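Local coordinates for xylose isomerase-like TIM barrel domain-containing protein (Thermus thermophilus, PDB 3AYV) that is of unknown function but binds zinc ions in a TIM barrel related to AP endonucleases and may take part in protection against oxidative stress, at residues A26-L30 / L52-F58. Numbering follows the deposited sequence.
Sequences AEVYL and LSVHLPF. With ZN (zinc ion), chain E.
Neighbouring parallel strands of the TIM barrel, 25-29 and 52-55, meet here as the ends of a beta-alpha-beta unit that crosses over through helix 38-47 and whose second strand ends in the zinc ligand H55. A26 O takes S53 N, V28 N reaches back to S53 O, V28 O takes H55 N, and H55 O receives L30 N at 3.1 Å, so the pairing runs one residue beyond strand 25-29. E27, S53, Y29 and H55 point into the barrel. A26, V28, L52 and V54 face the other way, toward the surrounding helices; there V28 CG2 meets L52 CD1 at 4.0 Å. Inside, E27 leaves the backbone with CG anti to N (chi1 -178°) and stretches over S53, whose OG appears to donate to E27 OE2, a bond to be read with caution because the position of OE2 is less sure. E27 OE1 is hydrogen-bonded to H187 NE2. An alanine in place of E27 would probably leave H187 NE2 without its hydrogen-bond partner and open a gap beside S53. Both ring nitrogens of H55 are used: ND1 donates to L56 O at 2.8 Å, in the ring plane and on a lone pair of the carbonyl, and NE2 binds zinc at 2.3 Å. Two waters, H96 and E136 complete that metal's shell. Beyond the strand ends, the Y29 and F58 side chains cross at about a right angle, their ring planes inclined at 60°, with Y29 CE1 3.6 Å from F58 CE2. One water in the plane of the Y29 ring ties the pair together, its O 2.7 Å from Y29 OH and accepting from F58 N.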
loop_
_atom_site.group_PDB
_atom_site.type_symbol
_atom_site.label_atom_id
_atom_site.label_comp_id
_atom_site.label_asym_id
_atom_site.label_seq_id
_atom_site.Cartn_x
_atom_site.Cartn_y
_atom_site.Cartn_z
ATOM N N ALA A 26 -12.077 3.848 1.331
ATOM C CA ALA A 26 -11.479 3.718 0.007
ATOM C C ALA A 26 -9.960 3.825 0.069
ATOM O O ALA A 26 -9.433 4.623 0.833
ATOM C CB ALA A 26 -12.017 4.797 -0.918
ATOM N N GLU A 27 -9.278 3.018 -0.744
ATOM C CA GLU A 27 -7.880 3.305 -1.073
ATOM C C GLU A 27 -7.758 3.318 -2.583
ATOM O O GLU A 27 -7.854 2.269 -3.242
ATOM C CB GLU A 27 -6.920 2.290 -0.445
ATOM C CG GLU A 27 -5.476 2.653 -0.757
ATOM C CD GLU A 27 -4.499 2.124 0.247
ATOM O OE1 GLU A 27 -3.764 1.186 -0.099
ATOM O OE2 GLU A 27 -4.460 2.647 1.378
ATOM N N VAL A 28 -7.567 4.508 -3.133
ATOM C CA VAL A 28 -7.639 4.706 -4.565
ATOM C C VAL A 28 -6.251 4.688 -5.187
ATOM O O VAL A 28 -5.380 5.472 -4.805
ATOM C CB VAL A 28 -8.275 6.066 -4.919
ATOM C CG1 VAL A 28 -8.517 6.122 -6.441
ATOM C CG2 VAL A 28 -9.591 6.264 -4.156
ATOM N N TYR A 29 -6.059 3.803 -6.157
ATOM C CA TYR A 29 -4.797 3.779 -6.876
ATOM C C TYR A 29 -4.814 4.815 -7.978
ATOM O O TYR A 29 -5.744 4.883 -8.792
ATOM C CB TYR A 29 -4.535 2.374 -7.415
ATOM C CG TYR A 29 -3.542 2.346 -8.561
ATOM C CD1 TYR A 29 -2.168 2.457 -8.326
ATOM C CD2 TYR A 29 -3.975 2.141 -9.870
ATOM C CE1 TYR A 29 -1.244 2.406 -9.382
ATOM C CE2 TYR A 29 -3.067 2.087 -10.936
ATOM C CZ TYR A 29 -1.707 2.208 -10.688
ATOM O OH TYR A 29 -0.824 2.126 -11.761
ATOM N N LEU A 30 -3.772 5.639 -8.005
ATOM C CA LEU A 30 -3.735 6.775 -8.909
ATOM C C LEU A 30 -3.111 6.362 -10.252
ATOM O O LEU A 30 -1.898 6.526 -10.451
ATOM C CB LEU A 30 -3.000 7.963 -8.256
ATOM C CG LEU A 30 -3.525 8.382 -6.871
ATOM C CD1 LEU A 30 -2.738 9.592 -6.324
ATOM C CD2 LEU A 30 -5.003 8.749 -6.948
ATOM N N LEU A 52 -10.495 7.898 3.252
ATOM C CA LEU A 52 -9.835 7.692 1.969
ATOM C C LEU A 52 -8.315 7.769 2.116
ATOM O O LEU A 52 -7.777 8.654 2.789
ATOM C CB LEU A 52 -10.336 8.699 0.932
ATOM C CG LEU A 52 -9.772 8.582 -0.504
ATOM C CD1 LEU A 52 -10.784 9.035 -1.520
ATOM C CD2 LEU A 52 -8.420 9.358 -0.693
ATOM N N SER A 53 -7.646 6.822 1.474
ATOM C CA SER A 53 -6.198 6.826 1.365
ATOM C C SER A 53 -5.902 6.597 -0.116
ATOM O O SER A 53 -6.812 6.332 -0.898
ATOM C CB SER A 53 -5.567 5.746 2.254
ATOM O OG SER A 53 -6.195 4.475 2.105
ATOM N N VAL A 54 -4.642 6.739 -0.524
ATOM C CA VAL A 54 -4.322 6.493 -1.936
ATOM C C VAL A 54 -3.151 5.532 -2.046
ATOM O O VAL A 54 -2.331 5.430 -1.134
ATOM C CB VAL A 54 -3.959 7.775 -2.746
ATOM C CG1 VAL A 54 -5.079 8.824 -2.690
ATOM C CG2 VAL A 54 -2.643 8.354 -2.254
ATOM N N HIS A 55 -3.098 4.823 -3.173
ATOM C CA HIS A 55 -1.874 4.096 -3.558
ATOM C C HIS A 55 -1.200 4.911 -4.641
ATOM O O HIS A 55 -1.786 5.177 -5.695
ATOM C CB HIS A 55 -2.225 2.700 -4.086
ATOM C CG HIS A 55 -1.055 1.770 -4.095
ATOM N ND1 HIS A 55 0.128 2.062 -4.751
ATOM C CD2 HIS A 55 -0.869 0.573 -3.495
ATOM C CE1 HIS A 55 0.987 1.073 -4.556
ATOM N NE2 HIS A 55 0.401 0.153 -3.810
ATOM N N LEU A 56 0.025 5.369 -4.366
ATOM C CA LEU A 56 0.789 6.161 -5.302
ATOM C C LEU A 56 1.213 5.294 -6.485
ATOM O O LEU A 56 1.159 4.076 -6.393
ATOM C CB LEU A 56 1.999 6.794 -4.609
ATOM C CG LEU A 56 1.636 7.776 -3.490
ATOM C CD1 LEU A 56 2.860 8.180 -2.728
ATOM C CD2 LEU A 56 0.965 9.046 -4.099
ATOM N N PRO A 57 1.532 5.920 -7.623
ATOM C CA PRO A 57 2.005 5.126 -8.778
ATOM C C PRO A 57 3.198 4.250 -8.391
ATOM O O PRO A 57 3.969 4.623 -7.472
ATOM C CB PRO A 57 2.443 6.211 -9.772
ATOM C CG PRO A 57 1.491 7.394 -9.431
ATOM C CD PRO A 57 1.464 7.364 -7.940
ATOM N N PHE A 58 3.358 3.106 -9.073
ATOM C CA PHE A 58 4.489 2.230 -8.790
ATOM C C PHE A 58 5.012 1.448 -10.001
ATOM O O PHE A 58 6.165 1.015 -9.981
ATOM C CB PHE A 58 4.144 1.224 -7.686
ATOM C CG PHE A 58 3.088 0.235 -8.085
ATOM C CD1 PHE A 58 3.444 -1.020 -8.613
ATOM C CD2 PHE A 58 1.734 0.551 -7.945
ATOM C CE1 PHE A 58 2.473 -1.927 -8.994
ATOM C CE2 PHE A 58 0.733 -0.360 -8.326
ATOM C CZ PHE A 58 1.102 -1.598 -8.849
HETATM ZN ZN ZN E . 1.031 -1.978 -3.243
HETATM O O HOH W 1 1.791 2.879 -11.469
HETATM O O HOH W 2 -0.898 -2.807 -3.116
HETATM O O HOH W 3 0.636 -3.194 -5.344
#